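Local coordinates for protein phenylalanine--tRNA ligase beta subunit (Bacteroides fragilis, PDB 3IG2) that forms the catalytic-like core domain of the beta subunit of phenylalanine--tRNA ligase, the tetrameric enzyme that attaches phenylalanine to tRNA(Phe) using ATP, at residues B[41-46]-B[61-66]; B[91-96]-B[109-114]. All coordinates share one frame; numbering follows the deposited sequence. Where two conformers were deposited one is given.

Interaction 1 (B[41-46]-B[61-66])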
ATOM      1  N   SER B  41     -12.016  -3.531 -37.046  1.00 14.67           N
ATOM      2  CA  SER B  41     -12.721  -3.409 -35.776  1.00 15.10           C
ATOM      3  C   SER B  41     -13.467  -2.076 -35.694  1.00 14.86           C
ATOM      4  O   SER B  41     -14.599  -2.028 -35.211  1.00 14.99           O
ATOM      5  CB  SER B  41     -11.761  -3.601 -34.599  1.00 15.25           C
ATOM      6  OG  SER B  41     -10.637  -2.745 -34.734  1.00 17.82           O
ATOM      7  N   TYR B  42     -12.836  -1.007 -36.174  1.00 14.56           N
ATOM      8  CA  TYR B  42     -13.486   0.320 -36.297  1.00 14.95           C
ATOM      9  C   TYR B  42     -13.271   0.841 -37.702  1.00 14.98           C
ATOM     10  O   TYR B  42     -12.367   1.644 -37.920  1.00 14.69           O
ATOM     11  CB  TYR B  42     -12.958   1.336 -35.256  1.00 14.56           C
ATOM     12  CG  TYR B  42     -13.181   0.823 -33.858  1.00 14.71           C
ATOM     13  CD1 TYR B  42     -14.400   1.017 -33.201  1.00 14.09           C
ATOM     14  CD2 TYR B  42     -12.187   0.091 -33.220  1.00 13.58           C
ATOM     15  CE1 TYR B  42     -14.613   0.477 -31.925  1.00 15.80           C
ATOM     16  CE2 TYR B  42     -12.378  -0.434 -31.975  1.00 14.78           C
ATOM     17  CZ  TYR B  42     -13.582  -0.243 -31.331  1.00 15.31           C
ATOM     18  OH  TYR B  42     -13.710  -0.802 -30.090  1.00 18.40           O
ATOM     19  N   PRO B  43     -14.114   0.396 -38.653  1.00 15.39           N
ATOM     20  CA  PRO B  43     -13.856   0.688 -40.062  1.00 15.32           C
ATOM     21  C   PRO B  43     -13.912   2.160 -40.405  1.00 15.07           C
ATOM     22  O   PRO B  43     -14.678   2.942 -39.828  1.00 15.49           O
ATOM     23  CB  PRO B  43     -14.967  -0.059 -40.795  1.00 15.59           C
ATOM     24  CG  PRO B  43     -15.528  -1.007 -39.788  1.00 15.94           C
ATOM     25  CD  PRO B  43     -15.346  -0.391 -38.479  1.00 15.35           C
ATOM     26  N   SER B  44     -13.071   2.524 -41.353  1.00 13.88           N
ATOM     27  CA  SER B  44     -13.027   3.855 -41.878  1.00 13.54           C
ATOM     28  C   SER B  44     -14.424   4.311 -42.376  1.00 13.14           C
ATOM     29  O   SER B  44     -14.811   5.470 -42.192  1.00 12.27           O
ATOM     30  CB  SER B  44     -11.944   3.879 -42.955  1.00 12.74           C
ATOM     31  OG  SER B  44     -12.215   4.799 -43.956  1.00 15.38           O
ATOM     32  N   LYS B  45     -15.201   3.390 -42.942  1.00 12.79           N
ATOM     33  CA  LYS B  45     -16.507   3.767 -43.474  1.00 12.88           C
ATOM     34  C   LYS B  45     -17.510   4.140 -42.397  1.00 13.05           C
ATOM     35  O   LYS B  45     -18.519   4.755 -42.711  1.00 13.04           O
ATOM     36  CB  LYS B  45     -17.084   2.683 -44.385  1.00 13.12           C
ATOM     37  CG  LYS B  45     -17.417   1.351 -43.718  1.00 14.17           C
ATOM     38  CD  LYS B  45     -18.125   0.404 -44.740  1.00 16.41           C
ATOM     39  CE  LYS B  45     -18.210  -1.025 -44.223  1.00 18.44           C
ATOM     40  NZ  LYS B  45     -18.434  -1.063 -42.735  1.00 19.10           N
ATOM     41  N   ASN B  46     -17.240   3.774 -41.138  1.00 12.44           N
ATOM     42  CA  ASN B  46     -18.149   4.143 -40.027  1.00 12.81           C
ATOM     43  C   ASN B  46     -17.721   5.404 -39.253  1.00 12.71           C
ATOM     44  O   ASN B  46     -18.268   5.717 -38.199  1.00 12.48           O
ATOM     45  CB  ASN B  46     -18.356   2.972 -39.059  1.00 11.97           C
ATOM     46  CG  ASN B  46     -18.922   1.748 -39.744  1.00 13.38           C
ATOM     47  OD1 ASN B  46     -18.327   0.675 -39.687  1.00 16.69           O
ATOM     48  ND2 ASN B  46     -20.060   1.904 -40.419  1.00 11.62           N
HETATM   49  N   MSE B  61     -14.564  12.707 -35.918  1.00 12.67           N
HETATM   50  CA  MSE B  61     -14.784  12.430 -34.505  1.00 12.18           C
HETATM   51  C   MSE B  61     -14.359  11.011 -34.217  1.00 12.71           C
HETATM   52  O   MSE B  61     -14.620  10.116 -35.025  1.00 11.93           O
HETATM   53  CB  MSE B  61     -16.266  12.611 -34.154  1.00 12.46           C
HETATM   54  CG  MSE B  61     -16.796  14.033 -34.489  1.00 13.24           C
HETATM   55 SE   MSE B  61     -15.719  15.453 -33.710  1.00 15.37          SE
HETATM   56  CE  MSE B  61     -16.223  15.277 -31.818  1.00 12.01           C
ATOM     57  N   ARG B  62     -13.751  10.783 -33.048  1.00 12.06           N
ATOM     58  CA  ARG B  62     -13.176   9.462 -32.756  1.00 12.24           C
ATOM     59  C   ARG B  62     -14.234   8.355 -32.708  1.00 12.46           C
ATOM     60  O   ARG B  62     -15.362   8.550 -32.239  1.00 11.20           O
ATOM     61  CB  ARG B  62     -12.384   9.485 -31.446  1.00 11.84           C
ATOM     62  CG  ARG B  62     -13.228   9.876 -30.233  1.00 13.72           C
ATOM     63  CD  ARG B  62     -12.378   9.883 -28.926  1.00 13.69           C
ATOM     64  NE  ARG B  62     -13.214  10.322 -27.814  1.00 12.83           N
ATOM     65  CZ  ARG B  62     -12.775  10.867 -26.683  1.00 13.53           C
ATOM     66  NH1 ARG B  62     -11.476  11.064 -26.486  1.00 12.15           N
ATOM     67  NH2 ARG B  62     -13.653  11.221 -25.754  1.00 11.89           N
ATOM     68  N   GLN B  63     -13.841   7.189 -33.206  1.00 13.15           N
ATOM     69  CA  GLN B  63     -14.673   5.997 -33.140  1.00 13.45           C
ATOM     70  C   GLN B  63     -14.280   5.145 -31.945  1.00 13.54           C
ATOM     71  O   GLN B  63     -15.082   4.370 -31.451  1.00 12.33           O
ATOM     72  CB  GLN B  63     -14.490   5.175 -34.412  1.00 13.69           C
ATOM     73  CG  GLN B  63     -15.756   4.569 -34.915  1.00 14.20           C
ATOM     74  CD  GLN B  63     -15.574   3.748 -36.200  1.00 14.85           C
ATOM     75  OE1 GLN B  63     -14.849   4.137 -37.145  1.00 13.06           O
ATOM     76  NE2 GLN B  63     -16.265   2.626 -36.249  1.00 13.35           N
ATOM     77  N   THR B  64     -13.016   5.271 -31.521  1.00 13.46           N
ATOM     78  CA  THR B  64     -12.492   4.511 -30.391  1.00 12.87           C
ATOM     79  C   THR B  64     -11.665   5.447 -29.523  1.00 12.75           C
ATOM     80  O   THR B  64     -11.037   6.392 -30.043  1.00 12.22           O
ATOM     81  CB  THR B  64     -11.609   3.288 -30.855  1.00 13.21           C
ATOM     82  OG1 THR B  64     -11.080   2.599 -29.717  1.00 13.08           O
ATOM     83  CG2 THR B  64     -10.445   3.715 -31.766  1.00 11.14           C
ATOM     84  N   LEU B  65     -11.615   5.153 -28.231  1.00 11.33           N
ATOM     85  CA  LEU B  65     -10.650   5.809 -27.344  1.00 12.44           C
ATOM     86  C   LEU B  65      -9.200   5.411 -27.550  1.00 12.48           C
ATOM     87  O   LEU B  65      -8.273   6.135 -27.135  1.00 13.94           O
ATOM     88  CB  LEU B  65     -11.003   5.532 -25.880  1.00 13.10           C
ATOM     89  CG  LEU B  65     -12.365   6.081 -25.395  1.00 11.83           C
ATOM     90  CD1 LEU B  65     -12.465   5.848 -23.929  1.00 12.22           C
ATOM     91  CD2 LEU B  65     -12.478   7.543 -25.713  1.00 14.24           C
ATOM     92  N   LEU B  66      -8.970   4.257 -28.145  1.00 11.82           N
ATOM     93  CA  LEU B  66      -7.626   3.668 -28.119  1.00 11.75           C
ATOM     94  C   LEU B  66      -6.518   4.643 -28.498  1.00 12.70           C
ATOM     95  O   LEU B  66      -5.520   4.801 -27.758  1.00 13.06           O
ATOM     96  CB  LEU B  66      -7.566   2.490 -29.084  1.00 11.85           C
ATOM     97  CG  LEU B  66      -6.193   1.892 -29.339  1.00 11.49           C
ATOM     98  CD1 LEU B  66      -5.649   1.268 -28.065  1.00 11.94           C
ATOM     99  CD2 LEU B  66      -6.323   0.845 -30.422  1.00 12.93           C
TER
HETATM  100  O   HOH W   1     -11.758   0.459 -28.185  1.00 11.56           O

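Interaction 2 (B[91-96]-B[109-114])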
ATOM      1  N   ASN B  91     -16.929  10.043 -24.779  1.00 13.01           N
ATOM      2  CA  ASN B  91     -17.795   9.637 -25.874  1.00 13.30           C
ATOM      3  C   ASN B  91     -16.986   9.268 -27.098  1.00 13.10           C
ATOM      4  O   ASN B  91     -15.949   9.901 -27.367  1.00 11.57           O
ATOM      5  CB  ASN B  91     -18.735  10.767 -26.265  1.00 13.36           C
ATOM      6  CG  ASN B  91     -19.817  11.038 -25.202  1.00 15.89           C
ATOM      7  OD1 ASN B  91     -19.960  12.159 -24.756  1.00 20.50           O
ATOM      8  ND2 ASN B  91     -20.562  10.017 -24.814  1.00 15.21           N
ATOM      9  N   CYS B  92     -17.488   8.258 -27.820  1.00 12.07           N
ATOM     10  CA  CYS B  92     -17.076   7.945 -29.179  1.00 12.18           C
ATOM     11  C   CYS B  92     -18.284   8.084 -30.080  1.00 11.74           C
ATOM     12  O   CYS B  92     -19.398   8.148 -29.606  1.00 11.42           O
ATOM     13  CB  CYS B  92     -16.521   6.518 -29.273  1.00 11.18           C
ATOM     14  SG  CYS B  92     -14.977   6.381 -28.399  1.00 15.16           S
ATOM     15  N   TYR B  93     -18.037   8.136 -31.381  1.00 11.58           N
ATOM     16  CA  TYR B  93     -19.027   8.493 -32.366  1.00 12.00           C
ATOM     17  C   TYR B  93     -18.974   7.515 -33.545  1.00 12.16           C
ATOM     18  O   TYR B  93     -17.908   7.023 -33.906  1.00 12.45           O
ATOM     19  CB  TYR B  93     -18.781   9.939 -32.837  1.00 12.71           C
ATOM     20  CG  TYR B  93     -18.815  10.908 -31.678  1.00 12.22           C
ATOM     21  CD1 TYR B  93     -20.019  11.479 -31.266  1.00 12.74           C
ATOM     22  CD2 TYR B  93     -17.665  11.201 -30.960  1.00 10.73           C
ATOM     23  CE1 TYR B  93     -20.075  12.335 -30.175  1.00 12.85           C
ATOM     24  CE2 TYR B  93     -17.706  12.069 -29.861  1.00 12.01           C
ATOM     25  CZ  TYR B  93     -18.920  12.640 -29.481  1.00 11.83           C
ATOM     26  OH  TYR B  93     -18.996  13.491 -28.409  1.00  9.89           O
ATOM     27  N   HIS B  94     -20.135   7.280 -34.143  1.00 12.16           N
ATOM     28  CA  HIS B  94     -20.350   6.245 -35.142  1.00 12.39           C
ATOM     29  C   HIS B  94     -21.290   6.761 -36.220  1.00 11.48           C
ATOM     30  O   HIS B  94     -22.268   7.475 -35.947  1.00 11.10           O
ATOM     31  CB  HIS B  94     -20.919   4.987 -34.457  1.00 12.36           C
ATOM     32  CG  HIS B  94     -21.232   3.849 -35.389  1.00 15.42           C
ATOM     33  ND1 HIS B  94     -20.344   2.819 -35.637  1.00 16.39           N
ATOM     34  CD2 HIS B  94     -22.353   3.557 -36.102  1.00 16.31           C
ATOM     35  CE1 HIS B  94     -20.900   1.949 -36.468  1.00 16.80           C
ATOM     36  NE2 HIS B  94     -22.113   2.379 -36.774  1.00 16.30           N
ATOM     37  N   PHE B  95     -20.953   6.431 -37.457  1.00 10.82           N
ATOM     38  CA  PHE B  95     -21.802   6.728 -38.601  1.00 10.86           C
ATOM     39  C   PHE B  95     -22.331   5.407 -39.142  1.00 10.87           C
ATOM     40  O   PHE B  95     -21.553   4.513 -39.482  1.00 10.36           O
ATOM     41  CB  PHE B  95     -21.013   7.479 -39.686  1.00 10.80           C
ATOM     42  CG  PHE B  95     -21.692   7.487 -41.042  1.00  9.83           C
ATOM     43  CD1 PHE B  95     -22.924   8.113 -41.224  1.00 10.75           C
ATOM     44  CD2 PHE B  95     -21.089   6.870 -42.141  1.00 11.07           C
ATOM     45  CE1 PHE B  95     -23.560   8.120 -42.498  1.00 12.17           C
ATOM     46  CE2 PHE B  95     -21.701   6.869 -43.407  1.00  9.65           C
ATOM     47  CZ  PHE B  95     -22.945   7.492 -43.587  1.00 12.13           C
ATOM     48  N   ASP B  96     -23.652   5.279 -39.188  1.00 11.31           N
ATOM     49  CA  ASP B  96     -24.285   4.131 -39.780  1.00 12.32           C
ATOM     50  C   ASP B  96     -25.339   4.613 -40.767  1.00 12.55           C
ATOM     51  O   ASP B  96     -25.224   4.373 -41.965  1.00 12.87           O
ATOM     52  CB  ASP B  96     -24.931   3.287 -38.691  1.00 12.64           C
ATOM     53  CG  ASP B  96     -25.809   2.179 -39.240  1.00 14.44           C
ATOM     54  OD1 ASP B  96     -25.785   1.894 -40.460  1.00 15.71           O
ATOM     55  OD2 ASP B  96     -26.535   1.570 -38.426  1.00 17.15           O
ATOM     56  N   TYR B 109     -25.719   9.437 -37.405  1.00 13.66           N
ATOM     57  CA  TYR B 109     -24.647   9.717 -36.461  1.00 13.31           C
ATOM     58  C   TYR B 109     -25.115   9.482 -35.032  1.00 13.33           C
ATOM     59  O   TYR B 109     -26.129  10.035 -34.605  1.00 14.04           O
ATOM     60  CB  TYR B 109     -24.183  11.176 -36.589  1.00 13.65           C
ATOM     61  CG  TYR B 109     -23.667  11.549 -37.964  1.00 13.67           C
ATOM     62  CD1 TYR B 109     -22.671  10.804 -38.559  1.00 12.79           C
ATOM     63  CD2 TYR B 109     -24.183  12.658 -38.656  1.00 10.89           C
ATOM     64  CE1 TYR B 109     -22.191  11.133 -39.801  1.00 14.49           C
ATOM     65  CE2 TYR B 109     -23.703  13.000 -39.906  1.00 12.45           C
ATOM     66  CZ  TYR B 109     -22.700  12.235 -40.467  1.00 13.20           C
ATOM     67  OH  TYR B 109     -22.192  12.535 -41.695  1.00 12.93           O
ATOM     68  N   SER B 110     -24.386   8.653 -34.309  1.00 12.48           N
ATOM     69  CA  SER B 110     -24.713   8.342 -32.933  1.00 13.44           C
ATOM     70  C   SER B 110     -23.453   8.440 -32.064  1.00 13.59           C
ATOM     71  O   SER B 110     -22.318   8.472 -32.580  1.00 12.06           O
ATOM     72  CB  SER B 110     -25.291   6.924 -32.844  1.00 13.88           C
ATOM     73  OG  SER B 110     -24.299   5.983 -33.227  1.00 15.86           O
ATOM     74  N   GLU B 111     -23.666   8.462 -30.755  1.00 12.99           N
ATOM     75  CA  GLU B 111     -22.595   8.538 -29.801  1.00 13.49           C
ATOM     76  C   GLU B 111     -22.851   7.547 -28.680  1.00 13.47           C
ATOM     77  O   GLU B 111     -24.008   7.224 -28.393  1.00 12.03           O
ATOM     78  CB  GLU B 111     -22.520   9.953 -29.228  1.00 14.52           C
ATOM     79  CG  GLU B 111     -23.616  10.305 -28.247  1.00 16.21           C
ATOM     80  CD  GLU B 111     -23.679  11.789 -27.935  1.00 20.64           C
ATOM     81  OE1 GLU B 111     -23.059  12.200 -26.919  1.00 16.85           O
ATOM     82  OE2 GLU B 111     -24.374  12.529 -28.702  1.00 22.43           O
ATOM     83  N   ASP B 112     -21.761   7.061 -28.083  1.00 12.88           N
ATOM     84  CA  ASP B 112     -21.803   6.181 -26.901  0.54 13.89           C
ATOM     85  C   ASP B 112     -20.639   6.506 -26.009  1.00 13.54           C
ATOM     86  O   ASP B 112     -19.704   7.152 -26.420  1.00 14.36           O
ATOM     87  CB  ASP B 112     -21.863   4.640 -27.168  0.68 15.25           C
ATOM     88  CG  ASP B 112     -20.731   4.103 -28.066  0.62 16.05           C
ATOM     89  OD1 ASP B 112     -20.776   2.891 -28.369  0.47 19.55           O
ATOM     90  OD2 ASP B 112     -19.803   4.838 -28.450  0.67 20.59           O
ATOM     91  N   TYR B 113     -20.714   6.053 -24.777  1.00 12.37           N
ATOM     92  CA  TYR B 113     -19.809   6.475 -23.754  1.00 11.96           C
ATOM     93  C   TYR B 113     -18.945   5.296 -23.384  1.00 12.06           C
ATOM     94  O   TYR B 113     -19.466   4.202 -23.214  1.00 11.59           O
ATOM     95  CB  TYR B 113     -20.646   6.934 -22.560  1.00 12.16           C
ATOM     96  CG  TYR B 113     -19.900   7.733 -21.520  1.00 12.83           C
ATOM     97  CD1 TYR B 113     -19.295   8.958 -21.846  1.00 13.60           C
ATOM     98  CD2 TYR B 113     -19.853   7.304 -20.204  1.00 14.50           C
ATOM     99  CE1 TYR B 113     -18.636   9.717 -20.873  1.00 15.63           C
ATOM    100  CE2 TYR B 113     -19.194   8.040 -19.226  1.00 15.63           C
ATOM    101  CZ  TYR B 113     -18.594   9.248 -19.564  1.00 17.01           C
ATOM    102  OH  TYR B 113     -17.960  10.005 -18.595  1.00 19.18           O
ATOM    103  N   HIS B 114     -17.637   5.516 -23.275  1.00 11.82           N
ATOM    104  CA  HIS B 114     -16.695   4.441 -22.986  1.00 11.97           C
ATOM    105  C   HIS B 114     -15.791   4.766 -21.820  1.00 11.66           C
ATOM    106  O   HIS B 114     -15.544   5.927 -21.525  1.00 11.58           O
ATOM    107  CB  HIS B 114     -15.828   4.144 -24.216  1.00 12.95           C
ATOM    108  CG  HIS B 114     -16.604   3.613 -25.376  1.00 15.77           C
ATOM    109  ND1 HIS B 114     -16.645   2.271 -25.692  1.00 17.32           N
ATOM    110  CD2 HIS B 114     -17.406   4.240 -26.273  1.00 16.49           C
ATOM    111  CE1 HIS B 114     -17.441   2.094 -26.741  1.00 17.02           C
ATOM    112  NE2 HIS B 114     -17.916   3.273 -27.108  1.00 16.71           N
TER
HETATM  113  O   HOH W   2     -24.687   5.649 -35.889  1.00 10.14           O

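Interaction 1 (B[41-46]-B[61-66])
Thr64 precedes the turn that leads into helix 66-75, and the ring of Tyr42 lies against it. Thr64 CB sits over one face of the ring, 3.9 Å from its centroid and only 7° off the normal, a CH-pi contact. Tyr42 CG is anti to its own carbonyl carbon (chi1 -59°), which carries the ring across to Gln63 and Thr64. At the far end of the ring, a water joins the two residues, 3.0 Å from Tyr42 OH and 2.7 Å from Thr64 OG1. That same OG1 accepts a nearly straight capping bond from Leu66 N at 3.1 Å, so one hydroxyl serves both the first turn of the helix and the bridging water. The loop that brings Tyr42 here runs between strands 30-31 and 48-49, the two edges of a small antiparallel sheet. The buried Gln63 reaches back into this loop. Its side chain, extended beyond CG, ends beside Tyr42, Pro43 and Asn46, with Gln63 CD 3.7 Å from Tyr42 CB and its amide plane almost perpendicular to the tyrosine ring. A bond from Asn46 N to Pro43 O closes that bend, while Asn46 ND2 is hydrogen-bonded to Phe95 O on strand 85-95.

Interaction 2 (B[91-96]-B[109-114])
Cys92 and Asp112 face each other as a hydrogen-bonded antiparallel pair. Cys92 N gives to Asp112 O at 2.8 Å, the donor almost in line with the carbonyl, and Asp112 N returns a bond to Cys92 O. Two residues along, His94 and Ser110 repeat the exchange. Between and beyond them come the non-hydrogen-bonded pairs, Asn91 with Tyr113, Tyr93 with Glu111 and Phe95 with Tyr109, all on the other face of the sheet. Here Tyr93 lies alongside Glu111 and points the same way, its CE1 3.5 Å from Glu111 CB. The Phe95 and Tyr109 rings meet obliquely, planes at 44°, with Phe95 CD1 3.4 Å from Tyr109 CE1. The amide of Asn91 is placed at the edge of the Tyr113 ring, where ND2 is 3.4 Å from Tyr113 CD1; it also makes a weak hydrogen bond to Asp112 O, the carbonyl already gripped by Cys92 N. On the face of Cys92 and His94, His114 CD2 rests 3.9 Å from Cys92 CB. Ser110 OG, held between its backbone N and carbonyl carbon (chi1 64°), shares a water with His94 O, the water donating to that carbonyl at 3.0 Å.

Further out, His114 ND1 is hydrogen-bonded to Asp206 OD1 on strand 200-207, and Tyr113 OH to Gln10 OE1 of the N-terminal helix. Leu65 packs on Cys92, and Val48 touches both Tyr93 and Tyr109. Two long neighbouring antiparallel strands within the central sheet, joined by a loop whose residues 97-105 are not modelled, are consistent with the motif 2 hairpin of class II aminoacyl-tRNA synthetases, here in the catalytic-like module of the beta subunit.

Interaction 1 closes before interaction 2 opens, with helix 66-75 in between, and their centres lie about 9 Å apart on the same side of the chain's centre. Segment 61-66 runs beside strand 85-95: Arg62 O lies 2.8 Å from Tyr93 N, and Arg62 NE 2.8 Å from Asn91 O, both probable hydrogen bonds, while Glu88 on that strand forms a salt bridge with the arginine. Gln63 O packs on Cys92 CB at 3.4 Å. The loop and turn of interaction 1 thus flank the hairpin of interaction 2, tying the small three-stranded sheet to the large mixed sheet within one catalytic-like domain.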